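Local coordinates for telomere length regulator taz1 (Schizosaccharomyces pombe, PDB 4ZMI), which binds double-stranded telomeric DNA and regulates telomere length and function, repressing telomere-adjacent gene expression and perhaps acting as a negative regulator of telomerase, at residues E6-L11 and C89-L94; S34-D39 and S47-K52; Y59-Q64 and Q102-L107; T114-T119 and D156-I161; Y138-V143 and L225-N230. All blocks are in the same frame, centred on the assembly; numbering follows the deposited sequence.

Interaction 1: E6-L11 and C89-L94; sequences EKASLL and CLFEDL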
# COMPACT_ATOMS: atom_id res chain seq x y z
N GLU A 6 -14.38 17.73 1.95
CA GLU A 6 -15.25 17.57 3.09
C GLU A 6 -14.95 16.27 3.81
O GLU A 6 -14.78 16.28 5.03
CB GLU A 6 -16.71 17.61 2.66
CG GLU A 6 -17.22 19.00 2.43
CD GLU A 6 -18.65 19.00 1.99
OE1 GLU A 6 -19.53 19.02 2.87
OE2 GLU A 6 -18.89 18.96 0.76
N LYS A 7 -14.88 15.16 3.07
CA LYS A 7 -14.55 13.86 3.69
C LYS A 7 -13.16 13.82 4.30
O LYS A 7 -12.96 13.24 5.36
CB LYS A 7 -14.75 12.68 2.73
CG LYS A 7 -16.21 12.41 2.45
CD LYS A 7 -16.40 11.47 1.29
CE LYS A 7 -17.87 11.13 1.12
NZ LYS A 7 -18.18 10.76 -0.29
N ALA A 8 -12.21 14.44 3.62
CA ALA A 8 -10.84 14.48 4.11
C ALA A 8 -10.84 15.29 5.39
O ALA A 8 -10.11 14.99 6.34
CB ALA A 8 -9.93 15.11 3.09
N SER A 9 -11.67 16.33 5.41
CA SER A 9 -11.77 17.23 6.55
C SER A 9 -12.32 16.48 7.74
O SER A 9 -11.77 16.59 8.84
CB SER A 9 -12.65 18.43 6.24
OG SER A 9 -13.97 18.19 6.70
N LEU A 10 -13.39 15.71 7.54
CA LEU A 10 -13.84 14.75 8.56
C LEU A 10 -12.71 13.86 9.08
O LEU A 10 -12.70 13.53 10.27
CB LEU A 10 -14.94 13.83 8.03
CG LEU A 10 -16.32 14.37 7.65
CD1 LEU A 10 -17.16 13.22 7.10
CD2 LEU A 10 -17.01 15.04 8.84
N LEU A 11 -11.78 13.45 8.21
CA LEU A 11 -10.71 12.54 8.65
C LEU A 11 -9.80 13.26 9.65
O LEU A 11 -9.35 12.65 10.62
CB LEU A 11 -9.89 11.95 7.46
CG LEU A 11 -8.85 10.87 7.81
CD1 LEU A 11 -9.48 9.73 8.58
CD2 LEU A 11 -8.08 10.30 6.59
N CYS A 89 -1.94 21.40 4.62
CA CYS A 89 -2.35 22.15 5.81
C CYS A 89 -3.27 21.33 6.68
O CYS A 89 -3.12 21.30 7.90
CB CYS A 89 -3.03 23.45 5.40
SG CYS A 89 -2.05 24.41 4.27
N LEU A 90 -4.23 20.67 6.05
CA LEU A 90 -5.15 19.82 6.80
C LEU A 90 -4.44 18.73 7.59
O LEU A 90 -4.86 18.42 8.70
CB LEU A 90 -6.19 19.19 5.88
CG LEU A 90 -7.34 20.11 5.46
CD1 LEU A 90 -8.07 19.49 4.30
CD2 LEU A 90 -8.31 20.35 6.61
N PHE A 91 -3.37 18.16 7.03
CA PHE A 91 -2.80 16.93 7.62
C PHE A 91 -1.38 16.98 8.17
O PHE A 91 -0.98 16.09 8.93
CB PHE A 91 -2.91 15.76 6.64
CG PHE A 91 -4.30 15.28 6.46
CD1 PHE A 91 -4.96 15.51 5.26
CD2 PHE A 91 -4.96 14.62 7.47
CE1 PHE A 91 -6.25 15.07 5.08
CE2 PHE A 91 -6.25 14.18 7.31
CZ PHE A 91 -6.89 14.41 6.12
N GLU A 92 -0.64 18.01 7.79
CA GLU A 92 0.74 18.24 8.23
C GLU A 92 1.05 17.86 9.69
O GLU A 92 2.15 17.41 10.00
CB GLU A 92 1.10 19.71 7.95
CG GLU A 92 2.38 20.24 8.56
CD GLU A 92 2.49 21.74 8.40
OE1 GLU A 92 2.46 22.46 9.43
OE2 GLU A 92 2.60 22.21 7.25
N ASP A 93 0.07 18.01 10.59
CA ASP A 93 0.26 17.68 12.00
C ASP A 93 0.05 16.19 12.26
O ASP A 93 0.65 15.62 13.17
CB ASP A 93 -0.72 18.46 12.89
CG ASP A 93 -0.16 19.81 13.35
OD1 ASP A 93 0.85 19.81 14.09
OD2 ASP A 93 -0.76 20.85 13.01
N LEU A 94 -0.81 15.58 11.46
CA LEU A 94 -1.34 14.26 11.76
C LEU A 94 -0.58 13.10 11.10
O LEU A 94 -1.17 12.06 10.84
CB LEU A 94 -2.80 14.19 11.33
CG LEU A 94 -3.73 15.14 12.06
CD1 LEU A 94 -5.11 15.17 11.42
CD2 LEU A 94 -3.82 14.69 13.50
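Phe-91, at the end of helix 85-91, drives the far end of its ring against Ala-8 and Leu-11 of helix 5-35, a buried apolar contact between one aromatic ring and a turn near the start of the long helix of this all-helical domain. The ring arrives end on. Its CZ lies 3.3 Å from Ala-8 O, which approaches obliquely, and 4.1 Å from Leu-11 CB, which sits at the ring edge close to the ring plane. Beside them, the methyl carbon CB of Ala-8 stands 4.2 Å from CE1 of Phe-91. The CB of Phe-91 does not aim straight at helix 5-35; placing CG anti to the carbonyl carbon (chi1 -71°) carries the ring across. From Phe-91 to Leu-94 the chain makes a type I turn, with Leu-94 N donating to Phe-91 O at 2.6 Å. Trp-3 meets the Phe-91 ring almost parallel to it and also touches Ala-8 and Leu-11, while Val-12 of helix 5-35 extends the apolar surface. With neither a hydrogen bond nor a charge pair across it, the join rests on burial and shape; the C-H end of the ring beside Ala-8 O may add a slight electrostatic attraction.

Interaction 2: S34-D39 and S47-K52; sequences SESSKD and SERLGK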
# COMPACT_ATOMS: atom_id res chain seq x y z
N SER A 34 1.95 -14.41 14.08
CA SER A 34 3.15 -14.89 14.76
C SER A 34 3.01 -16.34 15.18
O SER A 34 3.99 -17.05 15.30
CB SER A 34 3.48 -14.01 15.97
OG SER A 34 3.79 -12.69 15.56
N GLU A 35 1.77 -16.78 15.40
CA GLU A 35 1.51 -18.15 15.83
C GLU A 35 1.72 -19.14 14.69
O GLU A 35 2.28 -20.22 14.90
CB GLU A 35 0.07 -18.27 16.36
CG GLU A 35 -0.33 -17.21 17.37
CD GLU A 35 0.24 -17.46 18.75
OE1 GLU A 35 0.65 -18.60 19.04
OE2 GLU A 35 0.27 -16.50 19.55
N SER A 36 1.29 -18.78 13.49
CA SER A 36 1.21 -19.75 12.40
C SER A 36 2.06 -19.40 11.18
O SER A 36 1.69 -19.71 10.05
CB SER A 36 -0.25 -19.92 11.97
OG SER A 36 -1.12 -19.63 13.05
N SER A 37 3.21 -18.77 11.42
CA SER A 37 4.09 -18.33 10.33
C SER A 37 4.57 -19.44 9.39
O SER A 37 5.42 -19.18 8.54
CB SER A 37 5.31 -17.60 10.90
OG SER A 37 4.93 -16.48 11.67
N LYS A 38 4.06 -20.66 9.52
CA LYS A 38 4.39 -21.72 8.56
C LYS A 38 3.16 -22.45 8.02
O LYS A 38 3.23 -23.07 6.96
CB LYS A 38 5.43 -22.70 9.13
CG LYS A 38 4.88 -23.83 10.01
CD LYS A 38 4.94 -25.18 9.31
CE LYS A 38 4.65 -26.32 10.29
NZ LYS A 38 4.51 -27.64 9.60
N ASP A 39 2.04 -22.36 8.72
CA ASP A 39 0.80 -22.96 8.23
C ASP A 39 0.01 -22.00 7.33
O ASP A 39 -0.82 -22.43 6.53
CB ASP A 39 -0.08 -23.43 9.39
CG ASP A 39 0.56 -24.54 10.17
OD1 ASP A 39 1.79 -24.48 10.38
OD2 ASP A 39 -0.16 -25.48 10.57
N SER A 47 -6.93 -16.09 5.96
CA SER A 47 -8.33 -15.77 6.23
C SER A 47 -8.96 -16.76 7.21
O SER A 47 -9.57 -16.38 8.20
CB SER A 47 -9.15 -15.75 4.93
OG SER A 47 -8.75 -14.69 4.10
N GLU A 48 -8.79 -18.04 6.91
CA GLU A 48 -9.33 -19.09 7.75
C GLU A 48 -8.78 -18.99 9.16
O GLU A 48 -9.52 -19.09 10.13
CB GLU A 48 -9.01 -20.46 7.18
CG GLU A 48 -9.56 -20.69 5.79
CD GLU A 48 -9.10 -22.01 5.20
OE1 GLU A 48 -8.52 -22.83 5.95
OE2 GLU A 48 -9.30 -22.23 3.98
N ARG A 49 -7.47 -18.77 9.28
CA ARG A 49 -6.89 -18.68 10.61
C ARG A 49 -7.42 -17.47 11.37
O ARG A 49 -7.63 -17.54 12.58
CB ARG A 49 -5.36 -18.68 10.55
CG ARG A 49 -4.66 -18.35 11.88
CD ARG A 49 -4.94 -19.35 13.01
NE ARG A 49 -4.11 -19.06 14.18
CZ ARG A 49 -4.17 -19.71 15.34
NH1 ARG A 49 -5.01 -20.72 15.52
NH2 ARG A 49 -3.36 -19.36 16.34
N LEU A 50 -7.66 -16.36 10.68
CA LEU A 50 -8.18 -15.17 11.36
C LEU A 50 -9.60 -15.38 11.91
O LEU A 50 -9.92 -14.90 13.01
CB LEU A 50 -8.08 -13.93 10.46
CG LEU A 50 -6.70 -13.27 10.38
CD1 LEU A 50 -6.62 -12.24 9.27
CD2 LEU A 50 -6.32 -12.61 11.70
N GLY A 51 -10.44 -16.09 11.16
CA GLY A 51 -11.83 -16.29 11.56
C GLY A 51 -12.75 -15.41 10.74
O GLY A 51 -12.39 -14.28 10.39
N LYS A 52 -13.94 -15.90 10.41
CA LYS A 52 -14.81 -15.17 9.52
C LYS A 52 -15.23 -13.88 10.18
O LYS A 52 -15.20 -12.81 9.58
CB LYS A 52 -16.02 -16.00 9.11
CG LYS A 52 -15.65 -17.22 8.29
CD LYS A 52 -16.81 -17.77 7.48
CE LYS A 52 -16.30 -18.78 6.45
NZ LYS A 52 -17.37 -19.38 5.61
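Glu-35 and Ser-36, near the C-terminal end of helix 5-35, face the long side chain of Arg-49 on helix 43-50 at the surface of the domain. Glu-35 comes first and touches with its aliphatic part: CB lies 3.6 Å from Arg-49 NH2, and CG lies at the guanidinium edge, in its plane, 3.9 Å from the same NH2. Bent at chi2 (-77°), the Glu-35 chain turns its end away, so OE1 stays 4.9 Å from Arg-49 NH2. The two charges are opposite and near, yet not in contact, and the carboxylate and guanidinium planes are 54° apart. Ser-36 follows with its CB directed at the other segment, and its OG lies 3.2 Å from Arg-49 NE, obliquely to the guanidinium and at an angle too poor for a hydrogen bond. Arg-49 reaches both residues by setting CG anti to its backbone N (chi1 170°) and then bending at chi2; it also touches Ile-32, one turn back on helix 5-35. Beyond Ser-36 the chain is loop, and Ser-37 OG is hydrogen-bonded to Phe-33 O. The arrangement is that of a helix-loop-helix connection, in which a side chain of the second helix reaches across to the C-terminal end of the first.

Interaction 3: Y59-Q64 and Q102-L107; sequences YEFNEQ and QFFTGL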
# COMPACT_ATOMS: atom_id res chain seq x y z
N TYR A 59 -13.13 -6.13 7.34
CA TYR A 59 -13.66 -5.48 6.14
C TYR A 59 -14.68 -4.38 6.45
O TYR A 59 -14.74 -3.38 5.72
CB TYR A 59 -14.23 -6.50 5.15
CG TYR A 59 -13.16 -7.28 4.39
CD1 TYR A 59 -12.33 -8.19 5.04
CD2 TYR A 59 -12.99 -7.11 3.01
CE1 TYR A 59 -11.36 -8.90 4.35
CE2 TYR A 59 -12.01 -7.83 2.31
CZ TYR A 59 -11.20 -8.72 2.99
OH TYR A 59 -10.22 -9.45 2.33
N GLU A 60 -15.47 -4.52 7.52
CA GLU A 60 -16.43 -3.47 7.86
C GLU A 60 -15.73 -2.19 8.32
O GLU A 60 -16.11 -1.09 7.93
CB GLU A 60 -17.48 -3.92 8.90
CG GLU A 60 -16.98 -3.96 10.34
CD GLU A 60 -18.08 -4.15 11.35
OE1 GLU A 60 -19.11 -3.46 11.22
OE2 GLU A 60 -17.92 -4.99 12.26
N PHE A 61 -14.69 -2.34 9.14
CA PHE A 61 -13.94 -1.18 9.57
C PHE A 61 -13.28 -0.48 8.37
O PHE A 61 -13.28 0.75 8.28
CB PHE A 61 -12.89 -1.57 10.59
CG PHE A 61 -12.04 -0.43 11.05
CD1 PHE A 61 -12.55 0.53 11.91
CD2 PHE A 61 -10.72 -0.33 10.65
CE1 PHE A 61 -11.76 1.57 12.34
CE2 PHE A 61 -9.92 0.71 11.08
CZ PHE A 61 -10.44 1.66 11.93
N ASN A 62 -12.74 -1.28 7.45
CA ASN A 62 -12.11 -0.74 6.24
C ASN A 62 -13.11 -0.08 5.33
O ASN A 62 -12.81 0.91 4.70
CB ASN A 62 -11.39 -1.85 5.48
CG ASN A 62 -10.87 -1.39 4.14
OD1 ASN A 62 -11.48 -1.65 3.11
ND2 ASN A 62 -9.72 -0.72 4.15
N GLU A 63 -14.30 -0.66 5.27
CA GLU A 63 -15.40 -0.08 4.51
C GLU A 63 -15.79 1.32 5.01
O GLU A 63 -15.93 2.24 4.21
CB GLU A 63 -16.61 -1.00 4.56
CG GLU A 63 -17.84 -0.41 3.89
CD GLU A 63 -17.84 -0.67 2.40
OE1 GLU A 63 -16.99 -1.47 1.95
OE2 GLU A 63 -18.69 -0.08 1.70
N GLN A 64 -15.97 1.47 6.33
CA GLN A 64 -16.34 2.78 6.90
C GLN A 64 -15.23 3.77 6.59
O GLN A 64 -15.49 4.87 6.10
CB GLN A 64 -16.59 2.72 8.42
CG GLN A 64 -17.01 4.09 9.04
CD GLN A 64 -16.69 4.24 10.53
OE1 GLN A 64 -16.44 3.26 11.24
NE2 GLN A 64 -16.68 5.49 11.02
N GLN A 102 -2.79 3.76 7.27
CA GLN A 102 -2.26 3.16 6.05
C GLN A 102 -1.75 1.72 6.31
O GLN A 102 -1.98 0.82 5.50
CB GLN A 102 -1.17 4.06 5.49
CG GLN A 102 -0.49 3.55 4.25
CD GLN A 102 0.75 4.35 3.92
OE1 GLN A 102 1.74 4.29 4.63
NE2 GLN A 102 0.68 5.13 2.84
N PHE A 103 -1.09 1.53 7.45
CA PHE A 103 -0.61 0.21 7.89
C PHE A 103 -1.75 -0.79 7.85
O PHE A 103 -1.65 -1.85 7.21
CB PHE A 103 -0.10 0.30 9.33
CG PHE A 103 0.95 -0.72 9.69
CD1 PHE A 103 2.23 -0.32 10.03
CD2 PHE A 103 0.65 -2.07 9.69
CE1 PHE A 103 3.20 -1.25 10.35
CE2 PHE A 103 1.61 -3.01 10.01
CZ PHE A 103 2.89 -2.59 10.34
N PHE A 104 -2.84 -0.43 8.51
CA PHE A 104 -4.04 -1.27 8.52
C PHE A 104 -4.49 -1.59 7.11
O PHE A 104 -4.80 -2.74 6.81
CB PHE A 104 -5.18 -0.62 9.30
CG PHE A 104 -6.49 -1.34 9.14
CD1 PHE A 104 -6.77 -2.47 9.90
CD2 PHE A 104 -7.42 -0.92 8.21
CE1 PHE A 104 -7.96 -3.14 9.75
CE2 PHE A 104 -8.61 -1.60 8.05
CZ PHE A 104 -8.88 -2.70 8.82
N THR A 105 -4.54 -0.58 6.25
CA THR A 105 -5.02 -0.79 4.90
C THR A 105 -4.05 -1.68 4.12
O THR A 105 -4.47 -2.46 3.28
CB THR A 105 -5.30 0.54 4.16
OG1 THR A 105 -4.11 1.33 4.10
CG2 THR A 105 -6.38 1.32 4.90
N GLY A 106 -2.76 -1.57 4.42
CA GLY A 106 -1.78 -2.48 3.87
C GLY A 106 -1.96 -3.92 4.34
O GLY A 106 -2.12 -4.81 3.51
N LEU A 107 -1.95 -4.13 5.66
CA LEU A 107 -2.00 -5.47 6.29
C LEU A 107 -3.16 -6.33 5.80
O LEU A 107 -2.96 -7.47 5.43
CB LEU A 107 -2.13 -5.34 7.80
CG LEU A 107 -1.13 -5.88 8.81
CD1 LEU A 107 -1.89 -6.13 10.14
CD2 LEU A 107 -0.40 -7.12 8.34
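Phe-104 and Thr-105 of helix 95-107 meet Phe-61 and Asn-62 of helix 52-68 in the buried interior of the helical domain, and a T-shaped aromatic stack is the heart of the contact. The helices cross steeply, their local axes at -130° and 11.1 Å apart. Along 102-107, Gln-102 and Phe-103 turn elsewhere, Gln-102 NE2 bonding to Ile-76 O and Phe-103 packing on helix 214-229. Phe-104 then points at helix 52-68. Phe-61 presents its edge to one face of that ring, with planes at 84° and centroids 5.1 Å apart; CD2 of Phe-61 is 3.5 Å from CZ of Phe-104, above the face but toward its rim. The edge of the Phe-104 ring is met by Asn-62 CB, 3.8 Å from CE2. A leucine in place of Phe-104 would probably deprive the Phe-61 edge of its aromatic face and open a gap beside Asn-62 CB. Thr-105 comes last, its chi1 of 59° swinging OG1 back to Gln-102 O at 2.6 Å, an oxygen that also accepts from Gly-106 N. The methyl branch of Thr-105 meets the Asn-62 amide, CG2 lying 4.0 Å from ND2.

Interaction 4: T114-T119 and D156-I161; sequences TNKHLT and DSNPSI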
# COMPACT_ATOMS: atom_id res chain seq x y z
N THR A 114 -6.92 -12.92 -4.68
CA THR A 114 -6.69 -12.82 -6.12
C THR A 114 -5.22 -12.46 -6.38
O THR A 114 -4.76 -12.48 -7.52
CB THR A 114 -7.55 -11.73 -6.76
OG1 THR A 114 -7.25 -10.47 -6.16
CG2 THR A 114 -9.05 -12.04 -6.60
N ASN A 115 -4.51 -12.13 -5.31
CA ASN A 115 -3.11 -11.70 -5.40
C ASN A 115 -2.88 -10.39 -6.18
O ASN A 115 -1.76 -10.11 -6.62
CB ASN A 115 -2.25 -12.84 -5.97
CG ASN A 115 -2.32 -14.10 -5.13
OD1 ASN A 115 -2.36 -14.03 -3.91
ND2 ASN A 115 -2.34 -15.25 -5.78
N LYS A 116 -3.94 -9.60 -6.37
CA LYS A 116 -3.78 -8.28 -7.00
C LYS A 116 -3.12 -7.27 -6.06
O LYS A 116 -2.38 -6.39 -6.50
CB LYS A 116 -5.13 -7.74 -7.49
CG LYS A 116 -5.63 -8.40 -8.76
CD LYS A 116 -7.00 -7.84 -9.12
CE LYS A 116 -7.55 -8.43 -10.40
NZ LYS A 116 -8.92 -7.95 -10.71
N HIS A 117 -3.39 -7.41 -4.77
CA HIS A 117 -2.87 -6.51 -3.75
C HIS A 117 -2.85 -5.04 -4.18
O HIS A 117 -1.81 -4.38 -4.14
CB HIS A 117 -1.50 -6.98 -3.29
CG HIS A 117 -1.46 -8.43 -2.92
ND1 HIS A 117 -2.17 -8.95 -1.86
CD2 HIS A 117 -0.80 -9.47 -3.48
CE1 HIS A 117 -1.94 -10.25 -1.78
NE2 HIS A 117 -1.12 -10.59 -2.75
N LEU A 118 -4.00 -4.54 -4.63
CA LEU A 118 -4.10 -3.15 -5.07
C LEU A 118 -3.64 -2.18 -4.00
O LEU A 118 -3.00 -1.20 -4.32
CB LEU A 118 -5.53 -2.80 -5.48
CG LEU A 118 -6.10 -3.68 -6.59
CD1 LEU A 118 -7.55 -3.29 -6.84
CD2 LEU A 118 -5.26 -3.52 -7.83
N THR A 119 -3.94 -2.47 -2.74
CA THR A 119 -3.63 -1.49 -1.68
C THR A 119 -2.15 -1.47 -1.36
O THR A 119 -1.57 -0.41 -1.13
CB THR A 119 -4.38 -1.76 -0.39
OG1 THR A 119 -5.76 -1.97 -0.68
CG2 THR A 119 -4.24 -0.60 0.57
N ASP A 156 -2.88 -16.89 -12.90
CA ASP A 156 -3.30 -16.93 -14.30
C ASP A 156 -4.72 -16.44 -14.55
O ASP A 156 -5.11 -16.22 -15.70
CB ASP A 156 -3.08 -18.31 -14.91
CG ASP A 156 -2.60 -19.33 -13.89
OD1 ASP A 156 -3.31 -19.51 -12.87
OD2 ASP A 156 -1.52 -19.92 -14.10
N SER A 157 -5.49 -16.26 -13.49
CA SER A 157 -6.82 -15.69 -13.64
C SER A 157 -6.78 -14.15 -13.66
O SER A 157 -7.80 -13.50 -13.88
CB SER A 157 -7.73 -16.20 -12.52
OG SER A 157 -7.00 -16.33 -11.31
N ASN A 158 -5.60 -13.58 -13.43
CA ASN A 158 -5.42 -12.13 -13.51
C ASN A 158 -5.09 -11.68 -14.93
O ASN A 158 -4.13 -12.17 -15.54
CB ASN A 158 -4.35 -11.64 -12.52
CG ASN A 158 -4.84 -11.66 -11.07
OD1 ASN A 158 -6.03 -11.64 -10.81
ND2 ASN A 158 -3.90 -11.70 -10.13
N PRO A 159 -5.88 -10.74 -15.48
CA PRO A 159 -5.72 -10.36 -16.89
C PRO A 159 -4.39 -9.67 -17.16
O PRO A 159 -3.85 -8.96 -16.31
CB PRO A 159 -6.88 -9.40 -17.12
CG PRO A 159 -7.12 -8.80 -15.80
CD PRO A 159 -6.91 -9.93 -14.82
N SER A 160 -3.86 -9.91 -18.36
CA SER A 160 -2.67 -9.23 -18.83
C SER A 160 -2.96 -7.74 -18.85
O SER A 160 -3.99 -7.30 -19.35
CB SER A 160 -2.31 -9.72 -20.23
OG SER A 160 -1.00 -9.34 -20.60
N ILE A 161 -2.06 -6.96 -18.26
CA ILE A 161 -2.20 -5.52 -18.29
C ILE A 161 -0.84 -4.85 -18.48
O ILE A 161 0.18 -5.41 -18.08
CB ILE A 161 -2.92 -4.99 -17.02
CG1 ILE A 161 -2.22 -5.47 -15.75
CG2 ILE A 161 -4.38 -5.40 -16.98
CD1 ILE A 161 -2.82 -4.80 -14.53
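Asn-158 fastens the loop between helices 137-154 and 163-168 to the turn ahead of helix 118-130 by one good hydrogen bond. Its ND2 donates to Thr-114 O over 2.9 Å with an N-H...O angle of 157°; the donor lies nearly along the C=O axis, and the acceptor is 15° out of the Asn-158 amide plane. With CG beside its own backbone N (chi1 -74°), Asn-158 turns the amide into this tight part, where ND2 also makes a weak bond to Tyr-152 O. Lys-116 forms the looser side. Its extended chain passes obliquely by the amide, CE 3.6 Å and CG 3.9 Å from Asn-158 OD1, contacts of aliphatic carbon with oxygen at the partly exposed border. Pro-159, next in the chain, is exposed and stands farther off. A valine at Asn-158 would probably leave Thr-114 O without this donor and the loop freer to drift from the turn. The Thr-114 and Asn-115 side chains bond to Asp-112 and Thr-155. Buried His-117 occupies the N-cap position of helix 118-130, its ring bonding to Asp-109 O and Arg-151 NE, while Tyr-152 of helix 137-154 touches Lys-116 and bonds through OH to Pro-159 O, placing the join between these two helices.

Interaction 5: Y138-V143 and L225-N230; sequences YGDALV and LLEFKN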
# COMPACT_ATOMS: atom_id res chain seq x y z
N TYR A 138 13.98 3.06 0.19
CA TYR A 138 13.60 2.99 -1.20
C TYR A 138 13.86 1.59 -1.74
O TYR A 138 12.97 0.96 -2.32
CB TYR A 138 14.44 3.98 -1.98
CG TYR A 138 13.69 4.53 -3.15
CD1 TYR A 138 12.75 5.53 -2.97
CD2 TYR A 138 13.91 4.05 -4.42
CE1 TYR A 138 12.05 6.05 -4.03
CE2 TYR A 138 13.21 4.55 -5.50
CZ TYR A 138 12.27 5.56 -5.30
OH TYR A 138 11.57 6.08 -6.36
N GLY A 139 15.10 1.12 -1.55
CA GLY A 139 15.52 -0.19 -2.00
C GLY A 139 14.54 -1.28 -1.62
O GLY A 139 14.14 -2.07 -2.47
N ASP A 140 14.14 -1.31 -0.35
CA ASP A 140 13.09 -2.21 0.14
C ASP A 140 11.76 -2.05 -0.62
O ASP A 140 11.04 -3.03 -0.83
CB ASP A 140 12.85 -1.97 1.64
CG ASP A 140 14.10 -2.25 2.50
OD1 ASP A 140 15.18 -2.57 1.93
OD2 ASP A 140 14.01 -2.15 3.74
N ALA A 141 11.43 -0.83 -1.03
CA ALA A 141 10.19 -0.60 -1.75
C ALA A 141 10.29 -1.15 -3.18
O ALA A 141 9.34 -1.74 -3.69
CB ALA A 141 9.83 0.88 -1.75
N LEU A 142 11.44 -0.97 -3.81
CA LEU A 142 11.65 -1.60 -5.11
C LEU A 142 11.51 -3.12 -5.03
O LEU A 142 10.91 -3.75 -5.90
CB LEU A 142 13.01 -1.22 -5.68
CG LEU A 142 12.98 0.23 -6.15
CD1 LEU A 142 14.37 0.70 -6.58
CD2 LEU A 142 11.99 0.39 -7.28
N VAL A 143 12.04 -3.70 -3.97
CA VAL A 143 12.04 -5.16 -3.89
C VAL A 143 10.62 -5.67 -3.67
O VAL A 143 10.15 -6.56 -4.38
CB VAL A 143 13.03 -5.67 -2.82
CG1 VAL A 143 12.93 -7.17 -2.67
CG2 VAL A 143 14.46 -5.28 -3.22
N LEU A 225 5.98 -1.92 6.12
CA LEU A 225 5.01 -0.99 6.68
C LEU A 225 5.50 -0.44 8.02
O LEU A 225 5.03 0.59 8.48
CB LEU A 225 3.64 -1.66 6.86
CG LEU A 225 2.94 -2.32 5.67
CD1 LEU A 225 1.54 -2.82 6.05
CD2 LEU A 225 2.85 -1.38 4.49
N LEU A 226 6.42 -1.15 8.65
CA LEU A 226 6.98 -0.70 9.92
C LEU A 226 8.05 0.36 9.72
O LEU A 226 8.04 1.38 10.41
CB LEU A 226 7.53 -1.87 10.73
CG LEU A 226 6.51 -2.73 11.49
CD1 LEU A 226 7.17 -3.97 12.06
CD2 LEU A 226 5.86 -1.93 12.59
N GLU A 227 8.99 0.12 8.80
CA GLU A 227 9.97 1.14 8.41
C GLU A 227 9.28 2.43 8.02
O GLU A 227 9.66 3.51 8.46
CB GLU A 227 10.80 0.70 7.20
CG GLU A 227 11.44 -0.66 7.28
CD GLU A 227 12.19 -0.98 6.01
OE1 GLU A 227 12.84 -0.07 5.44
OE2 GLU A 227 12.12 -2.15 5.56
N PHE A 228 8.28 2.30 7.14
CA PHE A 228 7.47 3.43 6.68
C PHE A 228 6.96 4.18 7.91
O PHE A 228 7.03 5.40 7.97
CB PHE A 228 6.32 2.91 5.81
CG PHE A 228 5.72 3.93 4.85
CD1 PHE A 228 5.07 3.49 3.70
CD2 PHE A 228 5.78 5.29 5.09
CE1 PHE A 228 4.50 4.40 2.81
CE2 PHE A 228 5.20 6.21 4.19
CZ PHE A 228 4.56 5.75 3.06
N LYS A 229 6.49 3.43 8.91
CA LYS A 229 5.84 4.01 10.09
C LYS A 229 6.75 4.85 10.99
O LYS A 229 6.27 5.62 11.82
CB LYS A 229 5.11 2.92 10.91
CG LYS A 229 3.93 3.44 11.74
CD LYS A 229 3.11 2.33 12.39
CE LYS A 229 3.78 1.76 13.64
NZ LYS A 229 2.88 0.82 14.37
N ASN A 230 8.06 4.70 10.85
CA ASN A 230 8.96 5.61 11.56
C ASN A 230 9.79 6.50 10.63
O ASN A 230 10.92 6.88 10.94
CB ASN A 230 9.81 4.88 12.61
CG ASN A 230 10.76 3.86 12.01
OD1 ASN A 230 10.62 3.48 10.85
ND2 ASN A 230 11.72 3.40 12.80
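Glu-227 OE2 is approached from two sources: it is hydrogen-bonded to ND1 of His-223, one turn back on its own helix, and lies 2.6 Å from Asp-140 OD2 across the contact. This is a pair of acid groups between two helices of the bundle, 137-154 and 214-229, near the end of the latter and at the surface of the domain. The contact is small, and the backbones stay well apart, the CA atoms of Asp-140 and Glu-227 being 9.5 Å from each other; these two side chains alone span the gap. Asp-140 OD2 stands before both oxygens of the glutamate, with OE1 of Glu-227 at 2.9 Å from it. The side chains cross at about a right angle, and the carboxylate planes are likewise almost perpendicular, 86° apart. Glu-227 reaches so far because its chain is fully extended beyond CG (chi2 179°). Oxygens this close suggest that one of the two acids is protonated, and the bond to His-223 probably influences which. Next to the acids, helix 118-130 packs against both helices, Leu-128 on Ala-141 and Leu-142, Ile-123 and Ala-127 on Phe-228. Lys-229, farther along, forms a salt bridge with Glu-23 of helix 5-35, tying the same helix end to another side of the bundle. The second oxygen of the aspartate is turned from the pair, OD1 of Asp-140 lying 4.8 Å from Glu-227 OE2.

How the interactions relate
Interactions 1 and 3 are buried and rest on phenylalanine rings, whereas interactions 2, 4 and 5 lie at the surface and involve polar or charged groups: an arginine near a helix end, without a bond; an amide-to-carbonyl bond; and a pair of acids. Helix 5-35 serves both interaction 1 and interaction 2, whose centres are 35 Å apart toward its two ends. Interaction 3 touches two of the others: interaction 5 where Phe-103 CE1 lies 3.2 Å from Leu-225 O, and interaction 4 where Thr-105 O meets Thr-119 CG2 at 3.3 Å. Helix 137-154 contributes to interaction 5 and leads into the loop of interaction 4, and those two contacts alternate along the chain.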